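Local coordinates for peptidoglycan recognition protein-LC isoform LCx (Drosophila melanogaster, PDB 2F2L) that probably recognises peptidoglycan fragments as an innate immune receptor, its amidase-like extracellular domain here holding an anhydro-muropeptide, at residues V28-T33 and E147-E152; I64-L69 and G98-G103. All blocks are in the same frame, centred on the assembly; numbering follows the deposited sequence.

Overall arrangement
Contacts 1 and 2 are neighbours, their centres about 10 Å apart, and share one mixed β-sheet. Strand 25-32 of contact 1 runs parallel beside strand 97-101 of contact 2, which in turn pairs with strand 68-70; segment 147-152 is the turn that leads into helix 151-157. Probable hydrogen bonds S31 N to I99 O and S31 O to F101 N, both 2.9 Å, join the two contacts. Along the chain the order is 28-33, 64-69, 98-103, 147-152. Both contacts touch the muropeptide, contact 1 mostly its sugar part, contact 2 the lactyl carbonyl, so residues held by neighbouring strands and by the turn before helix 151-157 line one ligand pocket.

Contact 1: residues V28-T33 and E147-E152; sequences VVISHT and ESPGEE. With MLD (glcnac(beta1-4)-murnac(1,6-anhydro)-L-ala-gamma-D-glu-meso-a2pm-D-ala), chain G.
S148 OG is gripped by two groups: it accepts the backbone N-H of H32 (N to OG 3.2 Å, 154° at the hydrogen), and it is hydrogen-bonded to H140 ND1, its stronger partner. With OG turned opposite the backbone N of S148 (chi1 -172°), the hydroxyl also packs 3.2 Å from S31 CB. The H32 ring lies flat under the peptide that joins P149 to G150, P149 C standing 3.5 Å above the ring centre. Its NE2 points its N-H in the ring plane at the acetyl oxygen OAC of the muropeptide (2.7 Å, 167°), while ND1 is hydrogen-bonded to F105 N; a partner on each ring nitrogen fixes the rotation of the imidazole. In zinc-dependent amidases of the peptidoglycan recognition family a cysteine and two histidines hold the metal; H32, H140 and S148 probably mark the equivalent site, with serine in place of cysteine. The peptide before P149 is cis, and the proline lays CB 3.5 Å from I30 O and 4.0 Å from I30 CG2, the two side chains crossing at about a right angle. G150, the N-cap of helix 151-157, closes the turn through its N to E147 O. Toward the sugars, E147 N donates to O3 of the first sugar (2.9 Å), and T33 O takes the N-H of the second sugar's acetamido nitrogen NAD (3.0 Å).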
ATOM      1  N   VAL B  28      13.854  19.237   7.030  1.00 17.11           N
ATOM      2  CA  VAL B  28      13.758  17.777   6.988  1.00 17.30           C
ATOM      3  C   VAL B  28      12.299  17.384   7.205  1.00 17.23           C
ATOM      4  O   VAL B  28      11.634  17.933   8.090  1.00 17.09           O
ATOM      5  CB  VAL B  28      14.620  17.099   8.085  1.00 17.13           C
ATOM      6  CG1 VAL B  28      14.328  15.583   8.171  1.00 18.46           C
ATOM      7  CG2 VAL B  28      16.091  17.332   7.833  1.00 17.64           C
ATOM      8  N   VAL B  29      11.817  16.425   6.407  1.00 17.07           N
ATOM      9  CA  VAL B  29      10.442  15.947   6.494  1.00 17.12           C
ATOM     10  C   VAL B  29      10.442  14.444   6.758  1.00 17.08           C
ATOM     11  O   VAL B  29      10.960  13.661   5.966  1.00 16.97           O
ATOM     12  CB  VAL B  29       9.654  16.270   5.212  1.00 16.93           C
ATOM     13  CG1 VAL B  29       8.215  15.786   5.350  1.00 16.90           C
ATOM     14  CG2 VAL B  29       9.682  17.769   4.933  1.00 16.97           C
ATOM     15  N   ILE B  30       9.892  14.055   7.896  1.00 17.31           N
ATOM     16  CA  ILE B  30       9.817  12.650   8.282  1.00 18.05           C
ATOM     17  C   ILE B  30       8.479  12.015   7.865  1.00 18.60           C
ATOM     18  O   ILE B  30       7.397  12.500   8.229  1.00 18.60           O
ATOM     19  CB  ILE B  30       9.994  12.478   9.820  1.00 18.10           C
ATOM     20  CG1 ILE B  30      11.361  13.024  10.274  1.00 18.15           C
ATOM     21  CG2 ILE B  30       9.747  11.029  10.256  1.00 17.48           C
ATOM     22  CD1 ILE B  30      12.560  12.536   9.513  1.00 19.64           C
ATOM     23  N   SER B  31       8.574  10.914   7.121  1.00 18.80           N
ATOM     24  CA  SER B  31       7.406  10.133   6.707  1.00 18.77           C
ATOM     25  C   SER B  31       7.541   8.699   7.201  1.00 19.04           C
ATOM     26  O   SER B  31       8.553   8.332   7.805  1.00 18.40           O
ATOM     27  CB  SER B  31       7.287  10.140   5.175  1.00 18.91           C
ATOM     28  OG  SER B  31       8.469   9.616   4.558  1.00 21.20           O
ATOM     29  N   HIS B  32       6.515   7.888   6.951  1.00 19.08           N
ATOM     30  CA  HIS B  32       6.683   6.417   6.954  1.00 19.27           C
ATOM     31  C   HIS B  32       6.238   5.881   5.602  1.00 19.10           C
ATOM     32  O   HIS B  32       5.612   6.603   4.823  1.00 19.29           O
ATOM     33  CB  HIS B  32       5.922   5.745   8.128  1.00 18.61           C
ATOM     34  CG  HIS B  32       4.431   5.897   8.097  1.00 18.34           C
ATOM     35  ND1 HIS B  32       3.615   5.301   9.042  1.00 19.78           N
ATOM     36  CD2 HIS B  32       3.600   6.529   7.235  1.00 18.47           C
ATOM     37  CE1 HIS B  32       2.354   5.592   8.774  1.00 19.42           C
ATOM     38  NE2 HIS B  32       2.316   6.324   7.677  1.00 15.76           N
ATOM     39  N   THR B  33       6.539   4.623   5.327  1.00 19.16           N
ATOM     40  CA  THR B  33       6.155   4.011   4.059  1.00 18.70           C
ATOM     41  C   THR B  33       4.715   3.532   4.029  1.00 18.65           C
ATOM     42  O   THR B  33       4.182   3.278   2.942  1.00 19.32           O
ATOM     43  CB  THR B  33       7.067   2.795   3.677  1.00 19.05           C
ATOM     44  OG1 THR B  33       6.940   1.763   4.657  1.00 17.17           O
ATOM     45  CG2 THR B  33       8.519   3.222   3.484  1.00 18.85           C
ATOM     46  N   GLU B 147      -1.811  10.883   7.164  1.00 20.35           N
ATOM     47  CA  GLU B 147      -1.475  10.291   8.461  1.00 20.73           C
ATOM     48  C   GLU B 147       0.043  10.231   8.721  1.00 20.20           C
ATOM     49  O   GLU B 147       0.503  10.234   9.873  1.00 18.96           O
ATOM     50  CB  GLU B 147      -2.052   8.888   8.522  1.00 22.16           C
ATOM     51  CG  GLU B 147      -2.263   8.411   9.904  1.00 26.61           C
ATOM     52  CD  GLU B 147      -3.351   9.189  10.604  1.00 31.47           C
ATOM     53  OE1 GLU B 147      -3.182   9.496  11.804  1.00 35.03           O
ATOM     54  OE2 GLU B 147      -4.374   9.484   9.947  1.00 35.01           O
ATOM     55  N   SER B 148       0.811  10.159   7.634  1.00 19.22           N
ATOM     56  CA  SER B 148       2.271  10.044   7.675  1.00 19.29           C
ATOM     57  C   SER B 148       2.888  11.109   8.579  1.00 18.95           C
ATOM     58  O   SER B 148       2.469  12.270   8.532  1.00 18.53           O
ATOM     59  CB  SER B 148       2.827  10.190   6.243  1.00 19.04           C
ATOM     60  OG  SER B 148       4.215   9.906   6.168  1.00 17.88           O
ATOM     61  N   PRO B 149       3.896  10.734   9.402  1.00 18.70           N
ATOM     62  CA  PRO B 149       4.609   9.458   9.568  1.00 18.85           C
ATOM     63  C   PRO B 149       4.001   8.464  10.549  1.00 18.82           C
ATOM     64  O   PRO B 149       4.711   7.584  11.021  1.00 19.81           O
ATOM     65  CB  PRO B 149       5.949   9.900  10.145  1.00 18.53           C
ATOM     66  CG  PRO B 149       5.567  11.064  11.029  1.00 19.71           C
ATOM     67  CD  PRO B 149       4.448  11.778  10.296  1.00 18.59           C
ATOM     68  N   GLY B 150       2.720   8.599  10.854  1.00 18.75           N
ATOM     69  CA  GLY B 150       2.064   7.730  11.827  1.00 18.72           C
ATOM     70  C   GLY B 150       2.059   8.404  13.188  1.00 18.58           C
ATOM     71  O   GLY B 150       3.069   8.932  13.621  1.00 18.26           O
ATOM     72  N   GLU B 151       0.925   8.340  13.868  1.00 18.50           N
ATOM     73  CA  GLU B 151       0.732   9.006  15.151  1.00 18.53           C
ATOM     74  C   GLU B 151       1.871   8.754  16.162  1.00 18.33           C
ATOM     75  O   GLU B 151       2.352   9.704  16.799  1.00 17.06           O
ATOM     76  CB  GLU B 151      -0.614   8.582  15.732  1.00 18.52           C
ATOM     77  CG  GLU B 151      -0.996   9.247  17.051  1.00 20.08           C
ATOM     78  CD  GLU B 151      -1.218  10.741  16.924  1.00 23.79           C
ATOM     79  OE1 GLU B 151      -1.540  11.205  15.816  1.00 25.01           O
ATOM     80  OE2 GLU B 151      -1.101  11.447  17.943  1.00 26.35           O
ATOM     81  N   GLU B 152       2.286   7.489  16.314  1.00 18.32           N
ATOM     82  CA  GLU B 152       3.289   7.118  17.327  1.00 18.20           C
ATOM     83  C   GLU B 152       4.660   7.641  16.952  1.00 18.12           C
ATOM     84  O   GLU B 152       5.423   8.036  17.824  1.00 17.86           O
ATOM     85  CB  GLU B 152       3.347   5.602  17.575  1.00 18.13           C
ATOM     86  CG  GLU B 152       2.137   5.038  18.288  1.00 18.49           C
ATOM     87  CD  GLU B 152       1.850   5.740  19.623  1.00 21.85           C
ATOM     88  OE1 GLU B 152       2.777   5.892  20.449  1.00 22.10           O
ATOM     89  OE2 GLU B 152       0.685   6.143  19.849  1.00 22.98           O
TER
HETATM   90  CAA MLD G 201      -1.019   5.448   6.922  1.00 19.56           C
HETATM   91  CAB MLD G 201      -0.732   6.627   6.005  1.00 20.38           C
HETATM   92  OAC MLD G 201       0.265   7.317   6.169  1.00 22.12           O
HETATM   93  N2  MLD G 201      -1.633   6.818   5.045  1.00 21.76           N
HETATM   94  C2  MLD G 201      -1.581   7.907   4.077  1.00 22.03           C
HETATM   95  C3  MLD G 201      -2.943   8.605   4.118  1.00 23.77           C
HETATM   96  O3  MLD G 201      -3.251   9.134   5.423  1.00 20.54           O
HETATM   97  C4  MLD G 201      -3.048   9.661   3.023  1.00 23.19           C
HETATM   98  O4  MLD G 201      -4.390  10.115   3.010  1.00 22.26           O
HETATM   99  C5  MLD G 201      -2.720   9.026   1.668  1.00 23.80           C
HETATM  100  C6  MLD G 201      -2.660   9.993   0.470  1.00 27.17           C
HETATM  101  O6  MLD G 201      -2.577   9.199  -0.749  1.00 28.96           O
HETATM  102  O5  MLD G 201      -1.404   8.486   1.755  1.00 23.40           O
HETATM  103  C1  MLD G 201      -1.320   7.377   2.679  1.00 22.41           C
HETATM  104  O1  MLD G 201      -0.016   6.860   2.633  1.00 21.58           O
HETATM  105  CA4 MLD G 201       0.234   6.135   1.405  1.00 21.93           C
HETATM  106  CA5 MLD G 201      -0.418   4.757   1.287  1.00 21.40           C
HETATM  107  OA5 MLD G 201       0.535   3.654   1.127  1.00 20.91           O
HETATM  108  CA6 MLD G 201      -1.003   4.837  -0.081  1.00 20.64           C
HETATM  109  OA6 MLD G 201       0.083   4.541  -0.936  1.00 22.05           O
HETATM  110  CA1 MLD G 201       1.169   4.032  -0.106  1.00 21.97           C
HETATM  111  CA2 MLD G 201       2.155   5.185   0.143  1.00 21.71           C
HETATM  112  NAD MLD G 201       3.510   4.639   0.373  1.00 21.67           N
HETATM  113  CAE MLD G 201       4.560   5.001  -0.342  1.00 20.58           C
HETATM  114  CAF MLD G 201       5.851   4.310   0.047  1.00 21.03           C
HETATM  115  OAG MLD G 201       4.531   5.840  -1.243  1.00 20.55           O
HETATM  116  CA3 MLD G 201       1.749   6.006   1.365  1.00 22.40           C
HETATM  117  OAH MLD G 201       2.322   7.360   1.334  1.00 21.71           O
HETATM  118  CAI MLD G 201       3.503   7.527   2.155  1.00 23.43           C
HETATM  119  CAJ MLD G 201       3.174   7.971   3.562  1.00 21.15           C
HETATM  120  CAL MLD G 201       4.416   8.592   1.512  1.00 24.94           C
HETATM  121  OAM MLD G 201       5.432   8.903   2.124  1.00 25.21           O
HETATM  122  N   MLD G 201       4.080   9.107   0.330  1.00 24.72           N
HETATM  123  CA  MLD G 201       4.889  10.096  -0.394  1.00 25.62           C
HETATM  124  CB  MLD G 201       5.854   9.287  -1.267  1.00 25.65           C
HETATM  125  C   MLD G 201       3.933  10.887  -1.305  1.00 26.20           C
HETATM  126  O   MLD G 201       3.169  10.289  -2.067  1.00 25.67           O
HETATM  127  NAN MLD G 201       3.996  12.208  -1.163  1.00 25.98           N
HETATM  128  CAO MLD G 201       3.188  13.183  -1.913  1.00 28.43           C
HETATM  129  CAP MLD G 201       2.549  14.242  -0.957  1.00 33.79           C
HETATM  130  OBA MLD G 201       2.197  15.298  -1.490  1.00 37.40           O
HETATM  131  OAQ MLD G 201       2.453  14.014   0.273  1.00 34.94           O
HETATM  132  CBB MLD G 201       4.108  13.989  -2.823  1.00 30.09           C
HETATM  133  CBC MLD G 201       4.719  13.208  -3.975  1.00 30.52           C
HETATM  134  CBD MLD G 201       5.543  14.173  -4.845  1.00 32.99           C
HETATM  135  OBE MLD G 201       6.022  15.209  -4.382  1.00 34.10           O
HETATM  136  NBF MLD G 201       5.688  13.810  -6.102  1.00 33.45           N
HETATM  137  CBG MLD G 201       6.447  14.618  -7.064  1.00 35.16           C
HETATM  138  CBH MLD G 201       5.697  15.936  -7.346  1.00 36.00           C
HETATM  139  OBI MLD G 201       4.483  15.946  -7.540  1.00 37.04           O
HETATM  140  NBJ MLD G 201       6.454  17.031  -7.319  1.00 38.39           N
HETATM  141  CBK MLD G 201       5.941  18.394  -7.585  1.00 40.77           C
HETATM  142  CBL MLD G 201       6.760  18.997  -8.732  1.00 41.14           C
HETATM  143  CBM MLD G 201       6.041  19.349  -6.375  1.00 44.62           C
HETATM  144  OBO MLD G 201       6.917  19.117  -5.501  1.00 46.59           O
HETATM  145  OBN MLD G 201       5.236  20.314  -6.369  1.00 47.82           O
HETATM  146  CBP MLD G 201       6.659  13.786  -8.340  1.00 33.26           C
HETATM  147  CBQ MLD G 201       7.757  14.380  -9.241  1.00 33.91           C
HETATM  148  CBR MLD G 201       8.059  13.457 -10.424  1.00 34.32           C
HETATM  149  CBS MLD G 201       9.450  13.682 -11.022  1.00 34.31           C
HETATM  150  CBT MLD G 201      10.513  13.125 -10.066  1.00 33.95           C
HETATM  151  OBV MLD G 201      10.610  11.888 -10.002  1.00 34.69           O
HETATM  152  OBU MLD G 201      11.205  13.943  -9.427  1.00 32.21           O
HETATM  153  NBW MLD G 201       9.670  15.118 -11.238  1.00 33.90           N

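Contact 2: residues I64-L69 and G98-G103; sequences IGYNFL and GISFIG. With MLD (glcnac(beta1-4)-murnac(1,6-anhydro)-L-ala-gamma-D-glu-meso-a2pm-D-ala), chain G.
Y66 lies flat over S100: the S100 CB sits 3.3 Å from the centroid of the phenol ring, only 4° off its normal, a CH-pi contact over the face. S100 lies on strand 97-101 and Y66 just before strand 68-70, the parallel pair at the centre of the mixed sheet of the peptidoglycan recognition domain. At its edge the same phenol reaches the ligand, its OH donating in the ring plane to the lactyl carbonyl oxygen OAM of the muropeptide (2.6 Å). S100 turns OG opposite its backbone N (chi1 -165°), which places the hydroxyl 3.4 Å from Y66 CZ, under the hydroxyl end of the ring; a weak hydrogen bond ties this OG to S31 OG. H55 meets the Y66 ring edge-to-face and is itself hydrogen-bonded through ND1 to G65 N and through NE2 to the muropeptide, so one histidine braces both the tyrosine and the ligand.

Behind this first shell the backbones set the register. G98 O is shared by two donors in its carbonyl plane, N67 N at 2.9 Å through a bent bond (134° at the hydrogen) and F68 N at 3.2 Å, where the chain enters the strand. S100 N then donates to F68 O (3.1 Å), which also receives a CA-H...O contact from I99 CA.

F68 and I99 point to the other face of the sheet from S100 and L69. There helix 112-127 sets L121 against F68 and L122 against I99; the F68 ring also meets that of W82. On the S100 face helix 41-58 covers I102 through V48, and L69 crosses I102 at about a right angle, L69 CB lying 4.0 Å from I102 CG1.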
ATOM      1  N   ILE B  64      13.011   6.450  -6.809  1.00 18.58           N
ATOM      2  CA  ILE B  64      12.387   6.365  -5.493  1.00 18.82           C
ATOM      3  C   ILE B  64      12.319   7.800  -4.936  1.00 19.09           C
ATOM      4  O   ILE B  64      13.239   8.609  -5.126  1.00 19.52           O
ATOM      5  CB  ILE B  64      13.170   5.426  -4.577  1.00 18.90           C
ATOM      6  CG1 ILE B  64      12.354   5.044  -3.353  1.00 18.25           C
ATOM      7  CG2 ILE B  64      14.510   6.047  -4.153  1.00 18.04           C
ATOM      8  CD1 ILE B  64      12.924   3.865  -2.623  1.00 19.36           C
ATOM      9  N   GLY B  65      11.205   8.113  -4.293  1.00 18.98           N
ATOM     10  CA  GLY B  65      10.860   9.482  -3.941  1.00 19.15           C
ATOM     11  C   GLY B  65      11.624  10.038  -2.762  1.00 18.86           C
ATOM     12  O   GLY B  65      11.822  11.230  -2.674  1.00 19.41           O
ATOM     13  N   TYR B  66      12.064   9.177  -1.858  1.00 19.27           N
ATOM     14  CA  TYR B  66      12.733   9.641  -0.647  1.00 19.01           C
ATOM     15  C   TYR B  66      14.212   9.955  -0.882  1.00 19.63           C
ATOM     16  O   TYR B  66      14.846   9.427  -1.787  1.00 20.03           O
ATOM     17  CB  TYR B  66      12.580   8.613   0.469  1.00 18.78           C
ATOM     18  CG  TYR B  66      11.136   8.208   0.748  1.00 17.60           C
ATOM     19  CD1 TYR B  66      10.194   9.155   1.150  1.00 17.26           C
ATOM     20  CD2 TYR B  66      10.710   6.890   0.568  1.00 16.69           C
ATOM     21  CE1 TYR B  66       8.861   8.798   1.405  1.00 16.80           C
ATOM     22  CE2 TYR B  66       9.380   6.507   0.828  1.00 17.47           C
ATOM     23  CZ  TYR B  66       8.465   7.468   1.238  1.00 18.35           C
ATOM     24  OH  TYR B  66       7.170   7.113   1.503  1.00 18.52           O
ATOM     25  N   ASN B  67      14.770  10.840  -0.069  1.00 19.29           N
ATOM     26  CA  ASN B  67      16.199  11.006  -0.075  1.00 19.06           C
ATOM     27  C   ASN B  67      16.857   9.831   0.639  1.00 18.83           C
ATOM     28  O   ASN B  67      17.860   9.293   0.156  1.00 18.49           O
ATOM     29  CB  ASN B  67      16.560  12.356   0.532  1.00 19.42           C
ATOM     30  CG  ASN B  67      16.057  13.477  -0.309  1.00 20.49           C
ATOM     31  OD1 ASN B  67      16.666  13.726  -1.389  1.00 23.36           O
ATOM     32  ND2 ASN B  67      15.022  14.057   0.070  1.00 21.17           N
ATOM     33  N   PHE B  68      16.276   9.425   1.765  1.00 18.34           N
ATOM     34  CA  PHE B  68      16.761   8.286   2.545  1.00 19.05           C
ATOM     35  C   PHE B  68      15.587   7.526   3.143  1.00 18.89           C
ATOM     36  O   PHE B  68      14.509   8.077   3.322  1.00 18.50           O
ATOM     37  CB  PHE B  68      17.690   8.733   3.684  1.00 19.28           C
ATOM     38  CG  PHE B  68      18.897   9.496   3.229  1.00 19.91           C
ATOM     39  CD1 PHE B  68      20.057   8.829   2.856  1.00 20.23           C
ATOM     40  CD2 PHE B  68      18.876  10.888   3.174  1.00 19.65           C
ATOM     41  CE1 PHE B  68      21.166   9.521   2.446  1.00 20.09           C
ATOM     42  CE2 PHE B  68      19.987  11.594   2.756  1.00 18.90           C
ATOM     43  CZ  PHE B  68      21.135  10.915   2.381  1.00 20.06           C
ATOM     44  N   LEU B  69      15.787   6.240   3.420  1.00 19.04           N
ATOM     45  CA  LEU B  69      14.816   5.487   4.209  1.00 19.84           C
ATOM     46  C   LEU B  69      15.558   4.839   5.362  1.00 19.56           C
ATOM     47  O   LEU B  69      16.748   4.569   5.242  1.00 21.29           O
ATOM     48  CB  LEU B  69      14.116   4.396   3.385  1.00 19.72           C
ATOM     49  CG  LEU B  69      13.408   4.754   2.092  1.00 20.59           C
ATOM     50  CD1 LEU B  69      14.361   4.753   0.895  1.00 20.01           C
ATOM     51  CD2 LEU B  69      12.229   3.769   1.880  1.00 20.59           C
ATOM     52  N   GLY B  98      13.806  14.415   2.606  1.00 19.88           N
ATOM     53  CA  GLY B  98      12.743  13.499   3.005  1.00 19.47           C
ATOM     54  C   GLY B  98      13.299  12.150   3.438  1.00 19.57           C
ATOM     55  O   GLY B  98      13.940  11.450   2.666  1.00 20.00           O
ATOM     56  N   ILE B  99      13.053  11.801   4.687  1.00 19.25           N
ATOM     57  CA  ILE B  99      13.481  10.538   5.272  1.00 19.72           C
ATOM     58  C   ILE B  99      12.216   9.743   5.660  1.00 19.69           C
ATOM     59  O   ILE B  99      11.331  10.256   6.352  1.00 19.13           O
ATOM     60  CB  ILE B  99      14.343  10.785   6.528  1.00 19.31           C
ATOM     61  CG1 ILE B  99      15.583  11.615   6.166  1.00 19.14           C
ATOM     62  CG2 ILE B  99      14.722   9.483   7.185  1.00 19.40           C
ATOM     63  CD1 ILE B  99      16.279  12.209   7.349  1.00 20.26           C
ATOM     64  N   SER B 100      12.114   8.515   5.165  1.00 19.72           N
ATOM     65  CA  SER B 100      10.959   7.673   5.463  1.00 19.92           C
ATOM     66  C   SER B 100      11.348   6.531   6.374  1.00 19.70           C
ATOM     67  O   SER B 100      12.322   5.822   6.095  1.00 19.76           O
ATOM     68  CB  SER B 100      10.357   7.111   4.176  1.00 20.28           C
ATOM     69  OG  SER B 100       9.056   6.584   4.431  1.00 21.72           O
ATOM     70  N   PHE B 101      10.596   6.337   7.456  1.00 19.18           N
ATOM     71  CA  PHE B 101      10.771   5.137   8.290  1.00 19.19           C
ATOM     72  C   PHE B 101      10.039   3.991   7.606  1.00 19.41           C
ATOM     73  O   PHE B 101       8.857   4.139   7.253  1.00 18.80           O
ATOM     74  CB  PHE B 101      10.200   5.342   9.693  1.00 19.51           C
ATOM     75  CG  PHE B 101      11.105   6.120  10.612  1.00 19.74           C
ATOM     76  CD1 PHE B 101      11.535   7.408  10.273  1.00 19.96           C
ATOM     77  CD2 PHE B 101      11.502   5.587  11.830  1.00 18.95           C
ATOM     78  CE1 PHE B 101      12.379   8.138  11.123  1.00 18.34           C
ATOM     79  CE2 PHE B 101      12.339   6.320  12.693  1.00 19.91           C
ATOM     80  CZ  PHE B 101      12.766   7.610  12.327  1.00 17.92           C
ATOM     81  N   ILE B 102      10.741   2.876   7.393  1.00 19.01           N
ATOM     82  CA  ILE B 102      10.152   1.725   6.730  1.00 19.13           C
ATOM     83  C   ILE B 102       9.206   1.072   7.729  1.00 19.17           C
ATOM     84  O   ILE B 102       9.632   0.628   8.822  1.00 18.30           O
ATOM     85  CB  ILE B 102      11.211   0.719   6.246  1.00 19.00           C
ATOM     86  CG1 ILE B 102      12.191   1.374   5.266  1.00 18.86           C
ATOM     87  CG2 ILE B 102      10.539  -0.469   5.560  1.00 19.90           C
ATOM     88  CD1 ILE B 102      13.350   0.447   4.844  1.00 20.32           C
ATOM     89  N   GLY B 103       7.924   1.043   7.358  1.00 19.01           N
ATOM     90  CA  GLY B 103       6.885   0.495   8.203  1.00 18.66           C
ATOM     91  C   GLY B 103       5.675   1.389   8.300  1.00 18.79           C
ATOM     92  O   GLY B 103       5.538   2.357   7.558  1.00 18.46           O
TER
HETATM   93  CAA MLD G 201      -1.019   5.448   6.922  1.00 19.56           C
HETATM   94  CAB MLD G 201      -0.732   6.627   6.005  1.00 20.38           C
HETATM   95  OAC MLD G 201       0.265   7.317   6.169  1.00 22.12           O
HETATM   96  N2  MLD G 201      -1.633   6.818   5.045  1.00 21.76           N
HETATM   97  C2  MLD G 201      -1.581   7.907   4.077  1.00 22.03           C
HETATM   98  C3  MLD G 201      -2.943   8.605   4.118  1.00 23.77           C
HETATM   99  O3  MLD G 201      -3.251   9.134   5.423  1.00 20.54           O
HETATM  100  C4  MLD G 201      -3.048   9.661   3.023  1.00 23.19           C
HETATM  101  O4  MLD G 201      -4.390  10.115   3.010  1.00 22.26           O
HETATM  102  C5  MLD G 201      -2.720   9.026   1.668  1.00 23.80           C
HETATM  103  C6  MLD G 201      -2.660   9.993   0.470  1.00 27.17           C
HETATM  104  O6  MLD G 201      -2.577   9.199  -0.749  1.00 28.96           O
HETATM  105  O5  MLD G 201      -1.404   8.486   1.755  1.00 23.40           O
HETATM  106  C1  MLD G 201      -1.320   7.377   2.679  1.00 22.41           C
HETATM  107  O1  MLD G 201      -0.016   6.860   2.633  1.00 21.58           O
HETATM  108  CA4 MLD G 201       0.234   6.135   1.405  1.00 21.93           C
HETATM  109  CA5 MLD G 201      -0.418   4.757   1.287  1.00 21.40           C
HETATM  110  OA5 MLD G 201       0.535   3.654   1.127  1.00 20.91           O
HETATM  111  CA6 MLD G 201      -1.003   4.837  -0.081  1.00 20.64           C
HETATM  112  OA6 MLD G 201       0.083   4.541  -0.936  1.00 22.05           O
HETATM  113  CA1 MLD G 201       1.169   4.032  -0.106  1.00 21.97           C
HETATM  114  CA2 MLD G 201       2.155   5.185   0.143  1.00 21.71           C
HETATM  115  NAD MLD G 201       3.510   4.639   0.373  1.00 21.67           N
HETATM  116  CAE MLD G 201       4.560   5.001  -0.342  1.00 20.58           C
HETATM  117  CAF MLD G 201       5.851   4.310   0.047  1.00 21.03           C
HETATM  118  OAG MLD G 201       4.531   5.840  -1.243  1.00 20.55           O
HETATM  119  CA3 MLD G 201       1.749   6.006   1.365  1.00 22.40           C
HETATM  120  OAH MLD G 201       2.322   7.360   1.334  1.00 21.71           O
HETATM  121  CAI MLD G 201       3.503   7.527   2.155  1.00 23.43           C
HETATM  122  CAJ MLD G 201       3.174   7.971   3.562  1.00 21.15           C
HETATM  123  CAL MLD G 201       4.416   8.592   1.512  1.00 24.94           C
HETATM  124  OAM MLD G 201       5.432   8.903   2.124  1.00 25.21           O
HETATM  125  N   MLD G 201       4.080   9.107   0.330  1.00 24.72           N
HETATM  126  CA  MLD G 201       4.889  10.096  -0.394  1.00 25.62           C
HETATM  127  CB  MLD G 201       5.854   9.287  -1.267  1.00 25.65           C
HETATM  128  C   MLD G 201       3.933  10.887  -1.305  1.00 26.20           C
HETATM  129  O   MLD G 201       3.169  10.289  -2.067  1.00 25.67           O
HETATM  130  NAN MLD G 201       3.996  12.208  -1.163  1.00 25.98           N
HETATM  131  CAO MLD G 201       3.188  13.183  -1.913  1.00 28.43           C
HETATM  132  CAP MLD G 201       2.549  14.242  -0.957  1.00 33.79           C
HETATM  133  OBA MLD G 201       2.197  15.298  -1.490  1.00 37.40           O
HETATM  134  OAQ MLD G 201       2.453  14.014   0.273  1.00 34.94           O
HETATM  135  CBB MLD G 201       4.108  13.989  -2.823  1.00 30.09           C
HETATM  136  CBC MLD G 201       4.719  13.208  -3.975  1.00 30.52           C
HETATM  137  CBD MLD G 201       5.543  14.173  -4.845  1.00 32.99           C
HETATM  138  OBE MLD G 201       6.022  15.209  -4.382  1.00 34.10           O
HETATM  139  NBF MLD G 201       5.688  13.810  -6.102  1.00 33.45           N
HETATM  140  CBG MLD G 201       6.447  14.618  -7.064  1.00 35.16           C
HETATM  141  CBH MLD G 201       5.697  15.936  -7.346  1.00 36.00           C
HETATM  142  OBI MLD G 201       4.483  15.946  -7.540  1.00 37.04           O
HETATM  143  NBJ MLD G 201       6.454  17.031  -7.319  1.00 38.39           N
HETATM  144  CBK MLD G 201       5.941  18.394  -7.585  1.00 40.77           C
HETATM  145  CBL MLD G 201       6.760  18.997  -8.732  1.00 41.14           C
HETATM  146  CBM MLD G 201       6.041  19.349  -6.375  1.00 44.62           C
HETATM  147  OBO MLD G 201       6.917  19.117  -5.501  1.00 46.59           O
HETATM  148  OBN MLD G 201       5.236  20.314  -6.369  1.00 47.82           O
HETATM  149  CBP MLD G 201       6.659  13.786  -8.340  1.00 33.26           C
HETATM  150  CBQ MLD G 201       7.757  14.380  -9.241  1.00 33.91           C
HETATM  151  CBR MLD G 201       8.059  13.457 -10.424  1.00 34.32           C
HETATM  152  CBS MLD G 201       9.450  13.682 -11.022  1.00 34.31           C
HETATM  153  CBT MLD G 201      10.513  13.125 -10.066  1.00 33.95           C
HETATM  154  OBV MLD G 201      10.610  11.888 -10.002  1.00 34.69           O
HETATM  155  OBU MLD G 201      11.205  13.943  -9.427  1.00 32.21           O
HETATM  156  NBW MLD G 201       9.670  15.118 -11.238  1.00 33.90           N